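Local atomic coordinates of fervidolysin (Fervidobacterium pennivorans, PDB entry 1R6V), a protein that degrades keratin into peptides as a subtilisin-like serine protease, enabling its bacterium to grow on native feathers. Residues A[279-284]-A[308-313]; A[415-420]-A[424-429]; A[468-471]-A[477-480]; A[536-541]-A[550-555]. The protein carries 1 engineered substitution. All coordinates share one frame; numbering follows the deposited sequence.

Contact 1: A[279-284]-A[308-313]; sequences EAFDYA and AGYPGV
Phe281, on helix 275-286, meets Val313 obliquely, with CD2 coming within 3.7 Å of Val313 CG1; CE2 of the same ring is hardly farther from that methyl. Tyr310 closes in beside them, its CD1 4.4 Å from Phe281 CG, and the two aromatic planes are inclined at 49°. Val313 can present CG1 because this branch stands beside its backbone N, anti to the carbonyl carbon. A water spans the polar margin, donating to Asp282 OD1 at 2.8 Å and to Pro311 O, also at 2.8 Å; Asp282 OD2 forms a salt bridge with Lys278. Behind this first shell, residues 310-313 form a type II beta turn whose Gly312 takes a positive phi of 107°, and Tyr310 OH is held by a hydrogen bond to the backbone N of Ser274. Phe281 is further enclosed by Ile253 of helix 246-258, Met291 of strand 290-294 and His266. Helix and turn thus meet in the buried interior of the subtilisin-like catalytic domain without a direct hydrogen bond: cohesion between the two segments is apolar, with one water serving the carboxylate and carbonyl at its margin.

Contact 2: A[415-420]-A[424-429]; sequences FDFNGN and HDTGYG
Van der Waals contact centres on Phe417, whose ring meets Thr426: CZ lies 3.5 Å from Thr426 CG2, and CE2 is 3.7 Å from Thr426 OG1. The two side chains approach from opposite directions, Phe417 being swung inward by a chi1 of 59° that sets CG between its backbone N and carbonyl carbon. CE2 also reaches Gly429 CA, while Leu319 of strand 314-322 touches both Phe417 and Thr426. With an alanine in place of Phe417, the Thr426 methyl and Gly429 would probably lose their aromatic cover, and a gap would be likely to open against Leu319.

Among backbone contacts, Gly429 CA approaches Phe415 O at 3.3 Å in a CA-H...O contact. A side chain at Gly429 would run into that same carbonyl, so the close passage of the chains calls for glycine.

No direct hydrogen bond joins the two arms; the polar bonds lie within each arm or run to Asp423. Asp416 OD2 accepts from Gly419 N at 2.9 Å, met from above the carboxylate plane, an Asx motif that accompanies the bend of 416-419. Asn418 ND2 and Asn420 ND2 both donate to Asp423 OD2 in the connecting loop. Thr426 to Gly429 form a type II' beta turn, closed by Gly429 N on Thr426 O at 3.1 Å. An Asx motif in one arm and a type II' turn in the other thus shape an irregular loop between helices 403-413 and 433-438 of the subtilase domain.

Contact 3: A[468-471]-A[477-480]; sequences VSMM and CYYA
Val468-Met471 and Cys477-Ala480 are the two arms of an antiparallel beta hairpin in the first beta-sandwich domain. Val468 pairs with Ala480 and Met470 with Tyr478 as hydrogen-bonded pairs; Ser469 and Tyr479 form the non-hydrogen-bonded pair between them. Met470 N to Tyr478 O is 2.9 Å and almost straight at 173°, and Tyr478 N returns a bond to Met470 O on a carbonyl lone pair.

Met470 and Tyr478 leave the same face of the sheet with CB atoms 4.2 Å apart. Met470 extends through CG before bending at chi3 (63°), and it packs on Phe450, Phe490 and Ile493 within the sandwich. The Tyr478 ring reaches Tyr498 and Ile493, and its OH is bonded to Asp494 N. Val468, on this face too, meets Val452 and Ile500 with its side chain, while its CB lies 3.6 Å from Ala480 O across the pair.

Ser469 and Tyr479 occupy the other face. Tyr479 CG is anti to its backbone N (chi1 172°), and this rotation brings the ring near Val468 O, with CD2 3.9 Å from that oxygen. At the turn end, Cys477 SG lies 3.8 Å from Met471 CA, while Cys477 N bonds Asp336 of the catalytic domain. On the Ser469 face a water joins side chain to main chain: it lies 2.8 Å from Ser469 OG and donates to Tyr478 O at 3.0 Å.

Contact 4: A[536-541]-A[550-555]; sequences ASFVGF and LNVNFN
Strands 536-538 and 550-553 face each other as members of two different sheets, their axes 9.2 Å apart at closest and their directions 151° apart; they run roughly antiparallel, and no hydrogen bond joins them. Beyond Phe538 the first chain turns a corner at Val539 and Gly540. There Gly540, at phi 61°, and Phe541 lie opposite Tyr498 in a G1 beta bulge, and the chain resumes with Phe541 directed at the other strand again.

Leu550 fits between the two phenylalanines. Its CD1 sits over a face of the Phe538 ring, 4.0 Å from the centroid, and its CG sits over a face of the Phe541 ring at the same distance: two CH-pi contacts made by one side chain. Phe541 attains this position with CG anti to the backbone N (chi1 -175°). The far end of the Phe538 ring slants onto Val552, CE1 touching CG2 at 3.5 Å. Val552 CG1 in turn meets Ala536 CB at 4.0 Å. Replacing Phe538 by a serine would probably strip Leu550 CD1 of its aromatic face and leave a gap beside Val552 CG2.

Behind the layer, Leu550 packs on Phe450 and Val552 on Val454 of strand 446-455, while Phe541 touches Ile500 of strand 496-505. Side chains packed between two sheets, with no hydrogen bond joining the two strands, are as expected of a beta-sandwich core, here that of the first beta-sandwich domain.

Overall arrangement
Contact 1 is fully buried, its centre about 7 Å from the centre of the molecule, whereas contacts 2, 3 and 4 are only partly buried. Contacts 1 and 2 belong to the catalytic domain: a helix against a turn in one, a folded-back loop in the other, their centres about 24 Å apart. Contacts 3 and 4 share the four-stranded sheet holding strands 466-471 and 535-543; the first is bonded within that sheet, the second joins it to the opposite sheet purely by apolar side chains. Backbone hydrogen bonds bridge the segments only in contact 3. Contacts 1 and 3 touch across the domain boundary, where Pro311 CB packs 3.9 Å from Tyr478 CD2.

Contact 1: A[279-284]-A[308-313]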
loop_
_atom_site.group_PDB
_atom_site.type_symbol
_atom_site.label_atom_id
_atom_site.label_comp_id
_atom_site.label_asym_id
_atom_site.label_seq_id
_atom_site.Cartn_x
_atom_site.Cartn_y
_atom_site.Cartn_z
ATOM N N GLU A 279 4.288 4.274 3.286
ATOM C CA GLU A 279 5.046 5.162 4.169
ATOM C C GLU A 279 4.189 5.743 5.284
ATOM O O GLU A 279 4.629 5.871 6.425
ATOM C CB GLU A 279 5.664 6.321 3.380
ATOM C CG GLU A 279 6.892 5.984 2.597
ATOM C CD GLU A 279 8.045 5.515 3.477
ATOM O OE1 GLU A 279 8.574 6.296 4.293
ATOM O OE2 GLU A 279 8.423 4.355 3.339
ATOM N N ALA A 280 2.954 6.110 4.959
ATOM C CA ALA A 280 2.066 6.678 5.958
ATOM C C ALA A 280 1.675 5.635 7.015
ATOM O O ALA A 280 1.637 5.929 8.213
ATOM C CB ALA A 280 0.829 7.228 5.282
ATOM N N PHE A 281 1.346 4.432 6.563
ATOM C CA PHE A 281 0.993 3.381 7.499
ATOM C C PHE A 281 2.171 3.017 8.377
ATOM O O PHE A 281 2.003 2.805 9.582
ATOM C CB PHE A 281 0.485 2.142 6.762
ATOM C CG PHE A 281 -1.002 2.094 6.658
ATOM C CD1 PHE A 281 -1.696 3.039 5.903
ATOM C CD2 PHE A 281 -1.720 1.144 7.372
ATOM C CE1 PHE A 281 -3.110 3.046 5.866
ATOM C CE2 PHE A 281 -3.134 1.134 7.345
ATOM C CZ PHE A 281 -3.823 2.085 6.594
ATOM N N ASP A 282 3.361 2.967 7.786
ATOM C CA ASP A 282 4.563 2.623 8.544
ATOM C C ASP A 282 4.926 3.745 9.522
ATOM O O ASP A 282 5.452 3.490 10.604
ATOM C CB ASP A 282 5.722 2.316 7.582
ATOM C CG ASP A 282 5.511 1.017 6.797
ATOM O OD1 ASP A 282 4.534 0.285 7.109
ATOM O OD2 ASP A 282 6.317 0.732 5.878
ATOM N N TYR A 283 4.647 4.992 9.133
ATOM C CA TYR A 283 4.892 6.150 9.995
ATOM C C TYR A 283 4.022 6.020 11.246
ATOM O O TYR A 283 4.472 6.191 12.379
ATOM C CB TYR A 283 4.486 7.433 9.274
ATOM C CG TYR A 283 4.635 8.716 10.071
ATOM C CD1 TYR A 283 5.843 9.413 10.078
ATOM C CD2 TYR A 283 3.546 9.274 10.751
ATOM C CE1 TYR A 283 5.957 10.642 10.733
ATOM C CE2 TYR A 283 3.649 10.496 11.407
ATOM C CZ TYR A 283 4.858 11.175 11.392
ATOM O OH TYR A 283 4.981 12.385 12.030
ATOM N N ALA A 284 2.745 5.731 11.032
ATOM C CA ALA A 284 1.859 5.597 12.161
ATOM C C ALA A 284 2.311 4.446 13.080
ATOM O O ALA A 284 2.372 4.609 14.301
ATOM C CB ALA A 284 0.413 5.360 11.656
ATOM N N ALA A 308 -5.257 -2.860 3.272
ATOM C CA ALA A 308 -5.365 -4.139 3.986
ATOM C C ALA A 308 -4.146 -5.042 3.810
ATOM O O ALA A 308 -3.752 -5.752 4.738
ATOM C CB ALA A 308 -6.642 -4.895 3.531
ATOM N N GLY A 309 -3.556 -5.014 2.612
ATOM C CA GLY A 309 -2.405 -5.851 2.308
ATOM C C GLY A 309 -1.043 -5.419 2.825
ATOM O O GLY A 309 -0.059 -6.137 2.623
ATOM N N TYR A 310 -0.945 -4.258 3.467
ATOM C CA TYR A 310 0.367 -3.842 3.991
ATOM C C TYR A 310 0.698 -4.642 5.251
ATOM O O TYR A 310 -0.159 -4.826 6.123
ATOM C CB TYR A 310 0.369 -2.348 4.324
ATOM C CG TYR A 310 0.293 -1.447 3.101
ATOM C CD1 TYR A 310 -0.574 -0.355 3.077
ATOM C CD2 TYR A 310 1.101 -1.674 1.986
ATOM C CE1 TYR A 310 -0.643 0.492 1.966
ATOM C CE2 TYR A 310 1.041 -0.828 0.868
ATOM C CZ TYR A 310 0.164 0.250 0.879
ATOM O OH TYR A 310 0.115 1.098 -0.203
ATOM N N PRO A 311 1.947 -5.125 5.374
ATOM C CA PRO A 311 2.292 -5.897 6.572
ATOM C C PRO A 311 2.198 -5.096 7.853
ATOM O O PRO A 311 2.569 -3.918 7.886
ATOM C CB PRO A 311 3.714 -6.379 6.280
ATOM C CG PRO A 311 4.271 -5.309 5.352
ATOM C CD PRO A 311 3.083 -5.052 4.439
ATOM N N GLY A 312 1.662 -5.732 8.895
ATOM C CA GLY A 312 1.554 -5.090 10.187
ATOM C C GLY A 312 0.166 -4.664 10.626
ATOM O O GLY A 312 -0.080 -4.494 11.827
ATOM N N VAL A 313 -0.733 -4.450 9.670
ATOM C CA VAL A 313 -2.083 -4.039 10.023
ATOM C C VAL A 313 -2.840 -5.225 10.604
ATOM O O VAL A 313 -2.421 -6.373 10.446
ATOM C CB VAL A 313 -2.882 -3.523 8.801
ATOM C CG1 VAL A 313 -2.110 -2.421 8.103
ATOM C CG2 VAL A 313 -3.203 -4.649 7.859
HETATM O O HOH W 1 3.481 -2.046 6.056
#

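Contact 2: A[415-420]-A[424-429]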
loop_
_atom_site.group_PDB
_atom_site.type_symbol
_atom_site.label_atom_id
_atom_site.label_comp_id
_atom_site.label_asym_id
_atom_site.label_seq_id
_atom_site.Cartn_x
_atom_site.Cartn_y
_atom_site.Cartn_z
ATOM N N PHE A 415 -11.625 -16.740 20.025
ATOM C CA PHE A 415 -12.387 -17.961 20.202
ATOM C C PHE A 415 -12.379 -18.692 18.878
ATOM O O PHE A 415 -12.830 -18.169 17.851
ATOM C CB PHE A 415 -13.814 -17.628 20.609
ATOM C CG PHE A 415 -14.703 -18.824 20.705
ATOM C CD1 PHE A 415 -15.895 -18.870 19.998
ATOM C CD2 PHE A 415 -14.328 -19.917 21.475
ATOM C CE1 PHE A 415 -16.710 -19.999 20.057
ATOM C CE2 PHE A 415 -15.133 -21.054 21.542
ATOM C CZ PHE A 415 -16.325 -21.094 20.829
ATOM N N ASP A 416 -11.845 -19.907 18.903
ATOM C CA ASP A 416 -11.753 -20.726 17.710
ATOM C C ASP A 416 -13.080 -21.463 17.556
ATOM O O ASP A 416 -13.202 -22.619 17.954
ATOM C CB ASP A 416 -10.599 -21.718 17.884
ATOM C CG ASP A 416 -10.491 -22.691 16.743
ATOM O OD1 ASP A 416 -9.818 -23.725 16.924
ATOM O OD2 ASP A 416 -11.075 -22.427 15.672
ATOM N N PHE A 417 -14.075 -20.794 16.982
ATOM C CA PHE A 417 -15.385 -21.396 16.821
ATOM C C PHE A 417 -15.428 -22.539 15.810
ATOM O O PHE A 417 -16.254 -23.447 15.938
ATOM C CB PHE A 417 -16.422 -20.313 16.478
ATOM C CG PHE A 417 -16.115 -19.536 15.229
ATOM C CD1 PHE A 417 -16.522 -20.001 13.987
ATOM C CD2 PHE A 417 -15.418 -18.328 15.299
ATOM C CE1 PHE A 417 -16.244 -19.280 12.828
ATOM C CE2 PHE A 417 -15.135 -17.600 14.151
ATOM C CZ PHE A 417 -15.545 -18.070 12.913
ATOM N N ASN A 418 -14.541 -22.508 14.820
ATOM C CA ASN A 418 -14.490 -23.570 13.821
ATOM C C ASN A 418 -13.774 -24.820 14.328
ATOM O O ASN A 418 -14.022 -25.923 13.837
ATOM C CB ASN A 418 -13.806 -23.089 12.543
ATOM C CG ASN A 418 -14.730 -22.282 11.666
ATOM O OD1 ASN A 418 -15.932 -22.558 11.595
ATOM N ND2 ASN A 418 -14.178 -21.291 10.980
ATOM N N GLY A 419 -12.878 -24.645 15.294
ATOM C CA GLY A 419 -12.156 -25.778 15.849
ATOM C C GLY A 419 -10.860 -26.113 15.138
ATOM O O GLY A 419 -10.093 -26.958 15.607
ATOM N N ASN A 420 -10.613 -25.456 14.010
ATOM C CA ASN A 420 -9.402 -25.677 13.225
ATOM C C ASN A 420 -8.226 -24.810 13.689
ATOM O O ASN A 420 -7.120 -24.942 13.175
ATOM C CB ASN A 420 -9.671 -25.383 11.749
ATOM C CG ASN A 420 -10.254 -23.994 11.534
ATOM O OD1 ASN A 420 -10.117 -23.109 12.392
ATOM N ND2 ASN A 420 -10.899 -23.790 10.381
ATOM N N HIS A 424 -8.218 -19.047 6.509
ATOM C CA HIS A 424 -8.221 -17.838 5.677
ATOM C C HIS A 424 -9.504 -17.023 5.752
ATOM O O HIS A 424 -9.556 -15.888 5.280
ATOM C CB HIS A 424 -7.988 -18.191 4.200
ATOM C CG HIS A 424 -6.603 -18.667 3.890
ATOM N ND1 HIS A 424 -5.874 -18.186 2.822
ATOM C CD2 HIS A 424 -5.822 -19.598 4.488
ATOM C CE1 HIS A 424 -4.704 -18.802 2.776
ATOM N NE2 HIS A 424 -4.649 -19.663 3.776
ATOM N N ASP A 425 -10.550 -17.593 6.330
ATOM C CA ASP A 425 -11.817 -16.878 6.399
ATOM C C ASP A 425 -11.921 -15.932 7.593
ATOM O O ASP A 425 -12.284 -14.759 7.448
ATOM C CB ASP A 425 -12.975 -17.880 6.439
ATOM C CG ASP A 425 -13.198 -18.562 5.108
ATOM O OD1 ASP A 425 -14.032 -19.489 5.039
ATOM O OD2 ASP A 425 -12.542 -18.163 4.125
ATOM N N THR A 426 -11.582 -16.445 8.768
ATOM C CA THR A 426 -11.694 -15.659 9.991
ATOM C C THR A 426 -10.414 -15.584 10.803
ATOM O O THR A 426 -10.441 -15.198 11.975
ATOM C CB THR A 426 -12.796 -16.240 10.882
ATOM O OG1 THR A 426 -12.902 -15.479 12.098
ATOM C CG2 THR A 426 -12.475 -17.688 11.217
ATOM N N GLY A 427 -9.295 -15.936 10.190
ATOM C CA GLY A 427 -8.043 -15.891 10.928
ATOM C C GLY A 427 -8.105 -16.816 12.129
ATOM O O GLY A 427 -8.545 -17.960 12.010
ATOM N N TYR A 428 -7.691 -16.329 13.296
ATOM C CA TYR A 428 -7.685 -17.162 14.494
ATOM C C TYR A 428 -9.022 -17.291 15.221
ATOM O O TYR A 428 -9.104 -17.959 16.250
ATOM C CB TYR A 428 -6.592 -16.677 15.454
ATOM C CG TYR A 428 -5.216 -16.743 14.824
ATOM C CD1 TYR A 428 -4.722 -15.680 14.080
ATOM C CD2 TYR A 428 -4.431 -17.895 14.922
ATOM C CE1 TYR A 428 -3.481 -15.754 13.446
ATOM C CE2 TYR A 428 -3.189 -17.980 14.285
ATOM C CZ TYR A 428 -2.721 -16.905 13.549
ATOM O OH TYR A 428 -1.507 -16.976 12.903
ATOM N N GLY A 429 -10.063 -16.653 14.689
ATOM C CA GLY A 429 -11.380 -16.752 15.299
ATOM C C GLY A 429 -12.029 -15.449 15.710
ATOM O O GLY A 429 -11.622 -14.376 15.271
HETATM O O HOH W 2 -10.055 -19.999 12.782
#

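Contact 3: A[468-471]-A[477-480]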
loop_
_atom_site.group_PDB
_atom_site.type_symbol
_atom_site.label_atom_id
_atom_site.label_comp_id
_atom_site.label_asym_id
_atom_site.label_seq_id
_atom_site.Cartn_x
_atom_site.Cartn_y
_atom_site.Cartn_z
ATOM N N VAL A 468 8.602 -9.270 -2.712
ATOM C CA VAL A 468 9.071 -10.119 -1.624
ATOM C C VAL A 468 7.834 -10.722 -0.992
ATOM O O VAL A 468 6.976 -10.021 -0.441
ATOM C CB VAL A 468 9.874 -9.327 -0.570
ATOM C CG1 VAL A 468 10.308 -10.264 0.572
ATOM C CG2 VAL A 468 11.104 -8.707 -1.211
ATOM N N SER A 469 7.754 -12.042 -1.082
ATOM C CA SER A 469 6.614 -12.783 -0.582
ATOM C C SER A 469 7.039 -13.692 0.564
ATOM O O SER A 469 7.929 -14.516 0.389
ATOM C CB SER A 469 6.058 -13.615 -1.744
ATOM O OG SER A 469 4.862 -14.274 -1.404
ATOM N N MET A 470 6.428 -13.528 1.739
ATOM C CA MET A 470 6.764 -14.375 2.892
ATOM C C MET A 470 5.598 -15.336 3.031
ATOM O O MET A 470 4.513 -14.948 3.441
ATOM C CB MET A 470 6.932 -13.526 4.161
ATOM C CG MET A 470 7.965 -12.400 4.016
ATOM S SD MET A 470 8.173 -11.338 5.492
ATOM C CE MET A 470 8.831 -12.627 6.747
ATOM N N MET A 471 5.833 -16.595 2.678
ATOM C CA MET A 471 4.783 -17.596 2.690
ATOM C C MET A 471 5.010 -18.690 3.724
ATOM O O MET A 471 6.139 -18.933 4.153
ATOM C CB MET A 471 4.692 -18.228 1.297
ATOM C CG MET A 471 4.787 -17.214 0.152
ATOM S SD MET A 471 4.647 -17.958 -1.536
ATOM C CE MET A 471 2.884 -17.861 -1.712
ATOM N N CYS A 477 0.407 -14.634 5.501
ATOM C CA CYS A 477 1.531 -14.464 4.600
ATOM C C CYS A 477 1.690 -12.955 4.492
ATOM O O CYS A 477 0.763 -12.212 4.817
ATOM C CB CYS A 477 1.223 -15.068 3.233
ATOM S SG CYS A 477 1.082 -16.895 3.309
ATOM N N TYR A 478 2.853 -12.504 4.046
ATOM C CA TYR A 478 3.089 -11.072 3.920
ATOM C C TYR A 478 3.663 -10.761 2.555
ATOM O O TYR A 478 4.258 -11.621 1.910
ATOM C CB TYR A 478 4.052 -10.589 5.008
ATOM C CG TYR A 478 3.539 -10.820 6.421
ATOM C CD1 TYR A 478 4.100 -11.810 7.231
ATOM C CD2 TYR A 478 2.502 -10.045 6.944
ATOM C CE1 TYR A 478 3.641 -12.021 8.539
ATOM C CE2 TYR A 478 2.035 -10.241 8.249
ATOM C CZ TYR A 478 2.617 -11.230 9.038
ATOM O OH TYR A 478 2.189 -11.406 10.329
ATOM N N TYR A 479 3.487 -9.521 2.112
ATOM C CA TYR A 479 3.993 -9.126 0.807
ATOM C C TYR A 479 4.398 -7.661 0.821
ATOM O O TYR A 479 3.758 -6.846 1.477
ATOM C CB TYR A 479 2.903 -9.354 -0.249
ATOM C CG TYR A 479 3.222 -8.809 -1.632
ATOM C CD1 TYR A 479 2.963 -7.473 -1.958
ATOM C CD2 TYR A 479 3.775 -9.627 -2.611
ATOM C CE1 TYR A 479 3.250 -6.970 -3.233
ATOM C CE2 TYR A 479 4.066 -9.133 -3.891
ATOM C CZ TYR A 479 3.802 -7.808 -4.191
ATOM O OH TYR A 479 4.102 -7.328 -5.450
ATOM N N ALA A 480 5.469 -7.338 0.109
ATOM C CA ALA A 480 5.935 -5.959 -0.007
ATOM C C ALA A 480 6.873 -5.852 -1.197
ATOM O O ALA A 480 7.466 -6.836 -1.633
ATOM C CB ALA A 480 6.660 -5.517 1.256
HETATM O O HOH W 3 2.601 -13.288 -0.030
#

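Contact 4: A[536-541]-A[550-555]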
loop_
_atom_site.group_PDB
_atom_site.type_symbol
_atom_site.label_atom_id
_atom_site.label_comp_id
_atom_site.label_asym_id
_atom_site.label_seq_id
_atom_site.Cartn_x
_atom_site.Cartn_y
_atom_site.Cartn_z
ATOM N N ALA A 536 14.893 -15.621 -6.207
ATOM C CA ALA A 536 15.604 -16.262 -5.110
ATOM C C ALA A 536 14.560 -16.789 -4.141
ATOM O O ALA A 536 13.492 -16.202 -3.989
ATOM C CB ALA A 536 16.512 -15.262 -4.405
ATOM N N SER A 537 14.857 -17.913 -3.502
ATOM C CA SER A 537 13.929 -18.476 -2.544
ATOM C C SER A 537 14.735 -18.882 -1.326
ATOM O O SER A 537 15.859 -19.371 -1.447
ATOM C CB SER A 537 13.207 -19.690 -3.134
ATOM O OG SER A 537 14.117 -20.726 -3.431
ATOM N N PHE A 538 14.168 -18.639 -0.150
ATOM C CA PHE A 538 14.822 -18.983 1.104
ATOM C C PHE A 538 13.804 -19.772 1.907
ATOM O O PHE A 538 12.935 -19.193 2.553
ATOM C CB PHE A 538 15.235 -17.710 1.847
ATOM C CG PHE A 538 16.154 -16.823 1.054
ATOM C CD1 PHE A 538 15.645 -15.946 0.098
ATOM C CD2 PHE A 538 17.534 -16.905 1.224
ATOM C CE1 PHE A 538 16.506 -15.165 -0.682
ATOM C CE2 PHE A 538 18.402 -16.131 0.452
ATOM C CZ PHE A 538 17.888 -15.258 -0.506
ATOM N N VAL A 539 13.915 -21.099 1.852
ATOM C CA VAL A 539 12.985 -21.994 2.539
ATOM C C VAL A 539 13.306 -22.145 4.022
ATOM O O VAL A 539 14.468 -22.260 4.402
ATOM C CB VAL A 539 12.993 -23.397 1.860
ATOM C CG1 VAL A 539 12.099 -24.369 2.621
ATOM C CG2 VAL A 539 12.513 -23.268 0.428
ATOM N N GLY A 540 12.267 -22.139 4.852
ATOM C CA GLY A 540 12.466 -22.278 6.285
ATOM C C GLY A 540 13.303 -21.179 6.907
ATOM O O GLY A 540 14.128 -21.427 7.802
ATOM N N PHE A 541 13.120 -19.950 6.435
ATOM C CA PHE A 541 13.888 -18.849 6.999
ATOM C C PHE A 541 13.213 -18.450 8.308
ATOM O O PHE A 541 12.002 -18.276 8.352
ATOM C CB PHE A 541 13.913 -17.638 6.059
ATOM C CG PHE A 541 14.784 -16.520 6.554
ATOM C CD1 PHE A 541 16.150 -16.496 6.264
ATOM C CD2 PHE A 541 14.251 -15.507 7.339
ATOM C CE1 PHE A 541 16.964 -15.475 6.755
ATOM C CE2 PHE A 541 15.052 -14.490 7.832
ATOM C CZ PHE A 541 16.415 -14.471 7.540
ATOM N N LEU A 550 17.063 -9.998 6.063
ATOM C CA LEU A 550 17.472 -11.011 5.092
ATOM C C LEU A 550 18.077 -10.223 3.937
ATOM O O LEU A 550 17.424 -9.336 3.389
ATOM C CB LEU A 550 16.262 -11.795 4.580
ATOM C CG LEU A 550 16.438 -13.165 3.906
ATOM C CD1 LEU A 550 15.466 -13.266 2.762
ATOM C CD2 LEU A 550 17.849 -13.392 3.428
ATOM N N ASN A 551 19.321 -10.536 3.585
ATOM C CA ASN A 551 19.997 -9.844 2.493
ATOM C C ASN A 551 20.017 -10.759 1.284
ATOM O O ASN A 551 20.374 -11.931 1.393
ATOM C CB ASN A 551 21.440 -9.488 2.877
ATOM C CG ASN A 551 21.519 -8.617 4.110
ATOM O OD1 ASN A 551 20.998 -7.505 4.131
ATOM N ND2 ASN A 551 22.172 -9.124 5.156
ATOM N N VAL A 552 19.632 -10.217 0.133
ATOM C CA VAL A 552 19.596 -10.981 -1.104
ATOM C C VAL A 552 20.486 -10.280 -2.128
ATOM O O VAL A 552 20.416 -9.060 -2.298
ATOM C CB VAL A 552 18.144 -11.069 -1.649
ATOM C CG1 VAL A 552 18.117 -11.873 -2.934
ATOM C CG2 VAL A 552 17.229 -11.702 -0.606
ATOM N N ASN A 553 21.344 -11.048 -2.789
ATOM C CA ASN A 553 22.237 -10.481 -3.791
ATOM C C ASN A 553 21.929 -11.076 -5.155
ATOM O O ASN A 553 22.145 -12.265 -5.390
ATOM C CB ASN A 553 23.695 -10.757 -3.416
ATOM C CG ASN A 553 24.109 -10.049 -2.144
ATOM O OD1 ASN A 553 24.336 -8.841 -2.140
ATOM N ND2 ASN A 553 24.195 -10.795 -1.054
ATOM N N PHE A 554 21.403 -10.244 -6.047
ATOM C CA PHE A 554 21.077 -10.680 -7.394
ATOM C C PHE A 554 22.356 -10.724 -8.230
ATOM O O PHE A 554 23.340 -10.045 -7.922
ATOM C CB PHE A 554 20.086 -9.693 -8.046
ATOM C CG PHE A 554 18.632 -9.961 -7.722
ATOM C CD1 PHE A 554 18.254 -11.073 -6.977
ATOM C CD2 PHE A 554 17.637 -9.119 -8.209
ATOM C CE1 PHE A 554 16.912 -11.353 -6.723
ATOM C CE2 PHE A 554 16.288 -9.392 -7.962
ATOM C CZ PHE A 554 15.923 -10.512 -7.216
ATOM N N ASN A 555 22.335 -11.547 -9.272
ATOM C CA ASN A 555 23.448 -11.653 -10.212
ATOM C C ASN A 555 22.841 -11.943 -11.582
ATOM O O ASN A 555 21.695 -12.369 -11.680
ATOM C CB ASN A 555 24.439 -12.767 -9.821
ATOM C CG ASN A 555 23.792 -14.143 -9.739
ATOM O OD1 ASN A 555 23.185 -14.621 -10.689
ATOM N ND2 ASN A 555 23.932 -14.788 -8.589
#